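Local structure of aminotransferase (Streptomyces pactum, 4ZM4) at residues R132-T137 with I212-V217; D199-L204 with P231-L236; E109-V114 with T255-A260. The protein is a class-III aminotransferase-like protein that belongs to the pyridoxal-phosphate-dependent enzymes and is built as a dimer of two identical chains. The protein carries 1 engineered substitution. All coordinates share one frame; numbering follows the deposited sequence.

Contact 1: residues R132-T137 with I212-V217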
loop_
_atom_site.group_PDB
_atom_site.type_symbol
_atom_site.label_atom_id
_atom_site.label_comp_id
_atom_site.label_asym_id
_atom_site.label_seq_id
_atom_site.Cartn_x
_atom_site.Cartn_y
_atom_site.Cartn_z
ATOM N N ARG B 132 15.701 -2.094 2.041
ATOM C CA ARG B 132 16.390 -0.992 2.674
ATOM C C ARG B 132 17.005 -1.478 3.975
ATOM O O ARG B 132 18.132 -1.107 4.309
ATOM C CB ARG B 132 15.456 0.180 2.913
ATOM C CG ARG B 132 15.223 1.062 1.699
ATOM C CD ARG B 132 14.374 2.250 2.081
ATOM N NE ARG B 132 13.980 3.024 0.913
ATOM C CZ ARG B 132 12.968 3.899 0.883
ATOM N NH1 ARG B 132 12.241 4.156 1.959
ATOM N NH2 ARG B 132 12.685 4.532 -0.258
ATOM N N LEU B 133 16.274 -2.293 4.730
ATOM C CA LEU B 133 16.789 -2.818 6.009
ATOM C C LEU B 133 18.054 -3.621 5.781
ATOM O O LEU B 133 19.027 -3.440 6.501
ATOM C CB LEU B 133 15.734 -3.682 6.702
ATOM C CG LEU B 133 16.115 -4.333 8.038
ATOM C CD1 LEU B 133 16.519 -3.258 9.059
ATOM C CD2 LEU B 133 14.966 -5.177 8.571
ATOM N N ALA B 134 18.062 -4.448 4.727
ATOM C CA ALA B 134 19.243 -5.232 4.393
ATOM C C ALA B 134 20.455 -4.357 3.955
ATOM O O ALA B 134 21.617 -4.640 4.316
ATOM C CB ALA B 134 18.920 -6.261 3.314
ATOM N N ARG B 135 20.190 -3.323 3.162
ATOM C CA ARG B 135 21.261 -2.395 2.760
ATOM C C ARG B 135 21.781 -1.658 3.986
ATOM O O ARG B 135 23.006 -1.533 4.174
ATOM C CB ARG B 135 20.769 -1.420 1.688
ATOM C CG ARG B 135 20.418 -2.083 0.360
ATOM C CD ARG B 135 19.825 -1.094 -0.628
ATOM N NE ARG B 135 20.051 -1.515 -2.014
ATOM C CZ ARG B 135 19.127 -1.836 -2.924
ATOM N NH1 ARG B 135 17.814 -1.773 -2.636
ATOM N NH2 ARG B 135 19.547 -2.219 -4.168
ATOM N N ALA B 136 20.870 -1.159 4.829
ATOM C CA ALA B 136 21.274 -0.404 6.036
ATOM C C ALA B 136 22.069 -1.277 7.027
ATOM O O ALA B 136 23.030 -0.795 7.647
ATOM C CB ALA B 136 20.077 0.196 6.733
ATOM N N THR B 137 21.680 -2.541 7.145
ATOM C CA THR B 137 22.234 -3.446 8.129
ATOM C C THR B 137 23.640 -3.916 7.727
ATOM O O THR B 137 24.545 -3.976 8.550
ATOM C CB THR B 137 21.253 -4.644 8.355
ATOM O OG1 THR B 137 20.009 -4.152 8.841
ATOM C CG2 THR B 137 21.790 -5.655 9.380
ATOM N N ILE B 212 27.315 -8.104 -1.614
ATOM C CA ILE B 212 25.869 -8.320 -1.703
ATOM C C ILE B 212 25.170 -8.030 -0.373
ATOM O O ILE B 212 25.412 -8.712 0.636
ATOM C CB ILE B 212 25.554 -9.747 -2.216
ATOM C CG1 ILE B 212 26.034 -9.875 -3.653
ATOM C CG2 ILE B 212 24.039 -10.036 -2.121
ATOM C CD1 ILE B 212 26.181 -11.292 -4.146
ATOM N N ALA B 213 24.255 -7.049 -0.383
ATOM C CA ALA B 213 23.413 -6.777 0.773
ATOM C C ALA B 213 22.378 -7.868 0.974
ATOM O O ALA B 213 22.107 -8.283 2.103
ATOM C CB ALA B 213 22.716 -5.437 0.609
ATOM N N ALA B 214 21.731 -8.302 -0.108
ATOM C CA ALA B 214 20.625 -9.279 -0.016
ATOM C C ALA B 214 20.436 -10.073 -1.294
ATOM O O ALA B 214 20.667 -9.593 -2.388
ATOM C CB ALA B 214 19.316 -8.586 0.352
ATOM N N VAL B 215 19.984 -11.303 -1.131
ATOM C CA VAL B 215 19.359 -12.039 -2.186
ATOM C C VAL B 215 17.866 -12.097 -1.863
ATOM O O VAL B 215 17.468 -12.638 -0.819
ATOM C CB VAL B 215 19.884 -13.449 -2.271
ATOM C CG1 VAL B 215 19.193 -14.180 -3.414
ATOM C CG2 VAL B 215 21.403 -13.441 -2.470
ATOM N N ILE B 216 17.023 -11.578 -2.761
ATOM C CA ILE B 216 15.587 -11.728 -2.591
ATOM C C ILE B 216 15.078 -12.806 -3.548
ATOM O O ILE B 216 15.578 -12.899 -4.690
ATOM C CB ILE B 216 14.826 -10.393 -2.755
ATOM C CG1 ILE B 216 13.337 -10.565 -2.442
ATOM C CG2 ILE B 216 15.000 -9.830 -4.161
ATOM C CD1 ILE B 216 12.623 -9.282 -2.061
ATOM N N VAL B 217 14.104 -13.612 -3.086
ATOM C CA VAL B 217 13.677 -14.767 -3.834
ATOM C C VAL B 217 12.255 -15.225 -3.466
ATOM O O VAL B 217 11.853 -15.151 -2.301
ATOM C CB VAL B 217 14.674 -15.905 -3.612
ATOM C CG1 VAL B 217 14.636 -16.352 -2.174
ATOM C CG2 VAL B 217 14.392 -17.069 -4.563
#
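Chi1 of Arg135 (-66°) sets CG opposite the carbonyl carbon and beside the backbone N, which lays the first part of the chain alongside the methyl of Ala213. CG approaches Ala213 CB to 4.1 Å, and the backbone itself comes just as near, with Arg135 CA 4.0 Å from the same CB. Beyond CG the chain runs extended to NE and leaves the strand: its guanidinium is held by Thr141 O through NE and by Thr156 OG1 through NH1. At the preceding residue, Ala134 CB meets Ala214 CB methyl to methyl at 3.8 Å, while Ala134 O lies 3.9 Å from Ala213 CB. Ala213 has helix-like phi and psi, and it and Ala214 both point their methyls toward the helix instead of alternating. With small alanines at the interface, the helix and strand segment axes approach to 7.1 Å, the directions running nearly antiparallel at 153°. No hydrogen bond spans the interface; the strand spends its backbone bonds on its sheet neighbours, among them Leu142 and Met247. On another side of the helix, Arg132 makes a salt bridge to Glu155 of the second subunit, so helix 123-138 lies between the sheet and the dimer partner. Helix 123-138 thus packs near-antiparallel on the start of strand 212-217, within a mixed seven-stranded sheet whose order 3-2-4-5-6-7-1 is that of the large domain of fold-type I pyridoxal-phosphate enzymes.

Contact 2: residues D199-L204 with P231-L236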
loop_
_atom_site.group_PDB
_atom_site.type_symbol
_atom_site.label_atom_id
_atom_site.label_comp_id
_atom_site.label_asym_id
_atom_site.label_seq_id
_atom_site.Cartn_x
_atom_site.Cartn_y
_atom_site.Cartn_z
ATOM N N ASP B 199 25.308 -23.248 -10.584
ATOM C CA ASP B 199 26.612 -22.824 -11.126
ATOM C C ASP B 199 26.698 -21.288 -11.186
ATOM O O ASP B 199 27.621 -20.703 -10.680
ATOM C CB ASP B 199 26.825 -23.385 -12.543
ATOM C CG ASP B 199 27.035 -24.902 -12.568
ATOM O OD1 ASP B 199 27.439 -25.494 -11.533
ATOM O OD2 ASP B 199 26.804 -25.505 -13.668
ATOM N N ALA B 200 25.687 -20.664 -11.792
ATOM C CA ALA B 200 25.635 -19.221 -11.946
ATOM C C ALA B 200 25.619 -18.523 -10.605
ATOM O O ALA B 200 26.310 -17.531 -10.388
ATOM C CB ALA B 200 24.401 -18.827 -12.769
ATOM N N LEU B 201 24.865 -19.076 -9.674
ATOM C CA LEU B 201 24.779 -18.531 -8.324
ATOM C C LEU B 201 26.104 -18.615 -7.590
ATOM O O LEU B 201 26.493 -17.685 -6.859
ATOM C CB LEU B 201 23.688 -19.286 -7.531
ATOM C CG LEU B 201 23.423 -18.750 -6.119
ATOM C CD1 LEU B 201 22.820 -17.352 -6.141
ATOM C CD2 LEU B 201 22.511 -19.709 -5.378
ATOM N N ARG B 202 26.776 -19.751 -7.734
ATOM C CA ARG B 202 28.095 -19.943 -7.107
ATOM C C ARG B 202 29.104 -18.976 -7.696
ATOM O O ARG B 202 29.908 -18.380 -6.972
ATOM C CB ARG B 202 28.593 -21.371 -7.327
ATOM C CG ARG B 202 27.907 -22.426 -6.482
ATOM C CD ARG B 202 28.563 -23.770 -6.734
ATOM N NE ARG B 202 28.290 -24.677 -5.624
ATOM C CZ ARG B 202 27.386 -25.657 -5.636
ATOM N NH1 ARG B 202 26.638 -25.888 -6.727
ATOM N NH2 ARG B 202 27.247 -26.430 -4.553
ATOM N N GLU B 203 29.068 -18.814 -9.014
ATOM C CA GLU B 203 30.023 -17.931 -9.684
ATOM C C GLU B 203 29.811 -16.488 -9.235
ATOM O O GLU B 203 30.768 -15.784 -8.851
ATOM C CB GLU B 203 29.935 -18.041 -11.197
ATOM C CG GLU B 203 31.254 -17.671 -11.862
ATOM C CD GLU B 203 31.096 -17.134 -13.273
ATOM O OE1 GLU B 203 31.911 -16.270 -13.680
ATOM O OE2 GLU B 203 30.176 -17.601 -13.980
ATOM N N LEU B 204 28.541 -16.087 -9.178
ATOM C CA LEU B 204 28.206 -14.759 -8.681
ATOM C C LEU B 204 28.841 -14.524 -7.303
ATOM O O LEU B 204 29.571 -13.562 -7.116
ATOM C CB LEU B 204 26.691 -14.557 -8.583
ATOM C CG LEU B 204 26.292 -13.198 -7.992
ATOM C CD1 LEU B 204 26.810 -12.044 -8.830
ATOM C CD2 LEU B 204 24.785 -13.113 -7.886
ATOM N N PRO B 231 15.916 -29.539 -5.945
ATOM C CA PRO B 231 16.537 -30.149 -4.755
ATOM C C PRO B 231 17.867 -29.485 -4.402
ATOM O O PRO B 231 18.749 -29.376 -5.257
ATOM C CB PRO B 231 16.767 -31.606 -5.180
ATOM C CG PRO B 231 15.730 -31.872 -6.236
ATOM C CD PRO B 231 15.536 -30.552 -6.956
ATOM N N GLY B 232 17.973 -29.004 -3.166
ATOM C CA GLY B 232 19.193 -28.365 -2.655
ATOM C C GLY B 232 19.418 -26.883 -2.973
ATOM O O GLY B 232 20.405 -26.299 -2.496
ATOM N N PHE B 233 18.550 -26.271 -3.790
ATOM C CA PHE B 233 18.805 -24.912 -4.225
ATOM C C PHE B 233 18.636 -23.898 -3.107
ATOM O O PHE B 233 19.500 -23.041 -2.910
ATOM C CB PHE B 233 17.959 -24.536 -5.422
ATOM C CG PHE B 233 18.425 -23.298 -6.101
ATOM C CD1 PHE B 233 19.589 -23.309 -6.848
ATOM C CD2 PHE B 233 17.713 -22.105 -5.983
ATOM C CE1 PHE B 233 20.011 -22.164 -7.523
ATOM C CE2 PHE B 233 18.147 -20.960 -6.620
ATOM C CZ PHE B 233 19.289 -20.986 -7.394
ATOM N N LEU B 234 17.544 -23.973 -2.366
ATOM C CA LEU B 234 17.363 -23.078 -1.221
ATOM C C LEU B 234 18.452 -23.291 -0.180
ATOM O O LEU B 234 18.911 -22.335 0.456
ATOM C CB LEU B 234 15.986 -23.248 -0.585
ATOM C CG LEU B 234 14.811 -22.893 -1.493
ATOM C CD1 LEU B 234 13.506 -23.134 -0.741
ATOM C CD2 LEU B 234 14.904 -21.446 -1.979
ATOM N N GLN B 235 18.865 -24.538 0.019
ATOM C CA GLN B 235 19.901 -24.847 0.992
ATOM C C GLN B 235 21.171 -24.115 0.555
ATOM O O GLN B 235 21.875 -23.517 1.379
ATOM C CB GLN B 235 20.131 -26.368 1.087
ATOM C CG GLN B 235 18.967 -27.136 1.726
ATOM C CD GLN B 235 17.710 -27.266 0.855
ATOM O OE1 GLN B 235 17.690 -26.894 -0.340
ATOM N NE2 GLN B 235 16.672 -27.851 1.432
ATOM N N LEU B 236 21.454 -24.192 -0.741
ATOM C CA LEU B 236 22.630 -23.581 -1.316
ATOM C C LEU B 236 22.599 -22.080 -1.122
ATOM O O LEU B 236 23.634 -21.476 -0.806
ATOM C CB LEU B 236 22.750 -23.922 -2.807
ATOM C CG LEU B 236 23.945 -23.303 -3.549
ATOM C CD1 LEU B 236 25.273 -23.742 -2.955
ATOM C CD2 LEU B 236 23.891 -23.658 -5.034
#
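Leu236 lies across the guanidinium of Arg202, its CD1 3.6 Å above the plane and displaced toward the NH2 side of the rim. The nearest pair is Leu236 CD1 with Arg202 NH2 at 3.7 Å; the other branch, Leu236 CD2, reaches Arg202 NH1 at 3.9 Å, so the two methyls span the group. The arginine chain runs extended from CG to NE and turns at the last torsion (chi4 102°), which brings a flat face over the leucine, the two side chains crossing at about a right angle. Deeper in, Leu201, its CG turned away from the backbone N (chi1 -176°), directs CD2 toward helix 233-244. There it meets Phe233 CZ at 4.0 Å, obliquely to the ring, and Leu236 CD2 at 4.2 Å. Phe233 also meets Trp195 with the ring planes nearly perpendicular, and Leu201 continues the apolar layer onto Phe146 and Leu193 of the sheet. Gly232 is the N-cap of helix 233-244, and its carbonyl receives Leu236 N. The two helices belong to successive beta-alpha-beta crossovers: helix 198-208 leads into strand 212-217, and from that strand the chain passes through helix 233-244 to strand 247-251. No hydrogen bond or salt bridge joins the segments. Cohesion is therefore mainly dispersive, graded from an apolar interior to an exposed arginine whose face packs on aliphatic carbon while its N-H bonds, which lie in the guanidinium plane, do not point at the leucine methyls.

Contact 3: residues E109-V114 with T255-A260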
loop_
_atom_site.group_PDB
_atom_site.type_symbol
_atom_site.label_atom_id
_atom_site.label_comp_id
_atom_site.label_asym_id
_atom_site.label_seq_id
_atom_site.Cartn_x
_atom_site.Cartn_y
_atom_site.Cartn_z
ATOM N N GLU B 109 4.456 -17.084 16.122
ATOM C CA GLU B 109 4.128 -18.469 16.470
ATOM C C GLU B 109 4.100 -19.318 15.226
ATOM O O GLU B 109 4.657 -20.404 15.210
ATOM C CB GLU B 109 2.750 -18.553 17.171
ATOM C CG GLU B 109 2.529 -19.875 17.879
ATOM C CD GLU B 109 1.068 -20.152 18.267
ATOM O OE1 GLU B 109 0.301 -19.211 18.566
ATOM O OE2 GLU B 109 0.687 -21.319 18.262
ATOM N N LEU B 110 3.447 -18.819 14.178
ATOM C CA LEU B 110 3.244 -19.587 12.970
ATOM C C LEU B 110 4.455 -19.594 12.023
ATOM O O LEU B 110 4.597 -20.521 11.212
ATOM C CB LEU B 110 1.956 -19.099 12.244
ATOM C CG LEU B 110 0.601 -19.707 12.664
ATOM C CD1 LEU B 110 0.452 -19.890 14.150
ATOM C CD2 LEU B 110 -0.536 -18.866 12.152
ATOM N N VAL B 111 5.315 -18.586 12.089
ATOM C CA VAL B 111 6.454 -18.503 11.135
ATOM C C VAL B 111 7.772 -18.630 11.851
ATOM O O VAL B 111 8.123 -17.785 12.658
ATOM C CB VAL B 111 6.452 -17.232 10.265
ATOM C CG1 VAL B 111 7.463 -17.354 9.129
ATOM C CG2 VAL B 111 5.068 -17.032 9.683
ATOM N N PRO B 112 8.517 -19.722 11.538
ATOM C CA PRO B 112 9.781 -20.064 12.216
ATOM C C PRO B 112 10.766 -18.902 12.306
ATOM O O PRO B 112 11.224 -18.540 13.403
ATOM C CB PRO B 112 10.387 -21.195 11.336
ATOM C CG PRO B 112 9.253 -21.729 10.512
ATOM C CD PRO B 112 8.175 -20.687 10.453
ATOM N N GLY B 113 11.092 -18.339 11.146
ATOM C CA GLY B 113 12.140 -17.311 11.038
ATOM C C GLY B 113 11.742 -15.912 11.467
ATOM O O GLY B 113 12.507 -14.984 11.230
ATOM N N VAL B 114 10.539 -15.745 12.025
ATOM C CA VAL B 114 10.051 -14.423 12.410
ATOM C C VAL B 114 9.769 -14.326 13.896
ATOM O O VAL B 114 8.948 -15.083 14.424
ATOM C CB VAL B 114 8.755 -14.046 11.657
ATOM C CG1 VAL B 114 8.207 -12.713 12.157
ATOM C CG2 VAL B 114 9.003 -13.988 10.160
ATOM N N THR B 255 3.536 -17.542 -0.994
ATOM C CA THR B 255 3.718 -18.853 -0.346
ATOM C C THR B 255 3.408 -18.901 1.173
ATOM O O THR B 255 3.045 -19.967 1.704
ATOM C CB THR B 255 5.142 -19.402 -0.565
ATOM O OG1 THR B 255 6.094 -18.440 -0.102
ATOM C CG2 THR B 255 5.382 -19.682 -1.997
ATOM N N GLY B 256 3.504 -17.770 1.856
ATOM C CA GLY B 256 3.231 -17.740 3.306
ATOM C C GLY B 256 1.804 -18.099 3.673
ATOM O O GLY B 256 0.858 -17.625 3.065
ATOM N N PHE B 257 1.663 -18.988 4.637
ATOM C CA PHE B 257 0.364 -19.546 5.041
ATOM C C PHE B 257 -0.398 -20.182 3.910
ATOM O O PHE B 257 -1.618 -20.374 4.011
ATOM C CB PHE B 257 -0.526 -18.503 5.702
ATOM C CG PHE B 257 0.209 -17.583 6.628
ATOM C CD1 PHE B 257 0.588 -17.997 7.894
ATOM C CD2 PHE B 257 0.542 -16.304 6.219
ATOM C CE1 PHE B 257 1.282 -17.147 8.721
ATOM C CE2 PHE B 257 1.220 -15.446 7.063
ATOM C CZ PHE B 257 1.586 -15.866 8.309
ATOM N N ARG B 258 0.298 -20.604 2.863
ATOM C CA ARG B 258 -0.359 -21.211 1.688
ATOM C C ARG B 258 0.185 -22.624 1.405
ATOM O O ARG B 258 -0.588 -23.582 1.338
ATOM C CB ARG B 258 -0.155 -20.269 0.492
ATOM C CG ARG B 258 -0.305 -20.857 -0.892
ATOM C CD ARG B 258 -1.729 -21.186 -1.249
ATOM N NE ARG B 258 -2.596 -20.008 -1.373
ATOM C CZ ARG B 258 -3.879 -20.071 -1.734
ATOM N NH1 ARG B 258 -4.433 -21.242 -2.069
ATOM N NH2 ARG B 258 -4.620 -18.970 -1.790
ATOM N N VAL B 259 1.499 -22.727 1.205
ATOM C CA VAL B 259 2.139 -24.021 0.877
ATOM C C VAL B 259 2.338 -24.871 2.130
ATOM O O VAL B 259 2.541 -26.068 2.029
ATOM C CB VAL B 259 3.489 -23.869 0.140
ATOM C CG1 VAL B 259 3.285 -23.130 -1.162
ATOM C CG2 VAL B 259 4.497 -23.122 1.000
ATOM N N ALA B 260 2.194 -24.237 3.283
ATOM C CA ALA B 260 2.236 -24.868 4.607
ATOM C C ALA B 260 1.859 -23.778 5.593
ATOM O O ALA B 260 1.774 -22.598 5.233
ATOM C CB ALA B 260 3.628 -25.374 4.910
#
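The ring of Phe257 makes every close contact here, through its CE1-CZ border. Val111 CG2 stands 3.9 Å from Phe257 CE1 and equally near CZ, approaching obliquely, with the two side chains crossing at about a right angle. Leu110 meets the same corner from the ring's edge, its CB 4.1 Å from Phe257 CE1. Chi1 of Val111 (-168°) points CG1 away from the backbone N, so that CG2 sits next to that N and faces the ring. Leu325 of helix 315-329 touches both Leu110 and Phe257, and Val280 and Met281 also pack on the ring. In the fold, the contact joins the C-terminal end of helix 98-110, where the chain enters a type I beta turn from Val111 to Val114, to the loop that follows sheet strand 247-251; the Phe257 side chain is about 13 Å from the bound P3B. The backbones stay apart even here, the nearest CA atoms, Leu110 and Phe257, being 8.4 Å from each other, and no hydrogen bond crosses. Pro112 is partly exposed, and the exposed Glu109 makes a salt bridge to Arg329. The loop is held partly by itself, Thr255 O receiving Arg258 N and Val259 N, and partly by Tyr335 OH, which bonds Phe257 O.

Contacts 1 and 2 both lie within the chain span closed by contact 3, whose segments come first and last. Their own segments alternate, in the order 132-137, 199-204, 212-217, 231-236. Contacts 1 and 2 have centres about 18 Å apart and touch where Ile212 CD1 packs 4.3 Å from Leu204 CG. Strand 212-217 ties them together, since helix 198-208 precedes it and helix 233-244 follows it. Contact 3 is separate, its centre about 21 Å from that of contact 1 and about 23 Å from that of contact 2. It involves the loop after strand 247-251 of the same seven-stranded sheet, so all three lie around that sheet, in what is probably the large domain of the family fold.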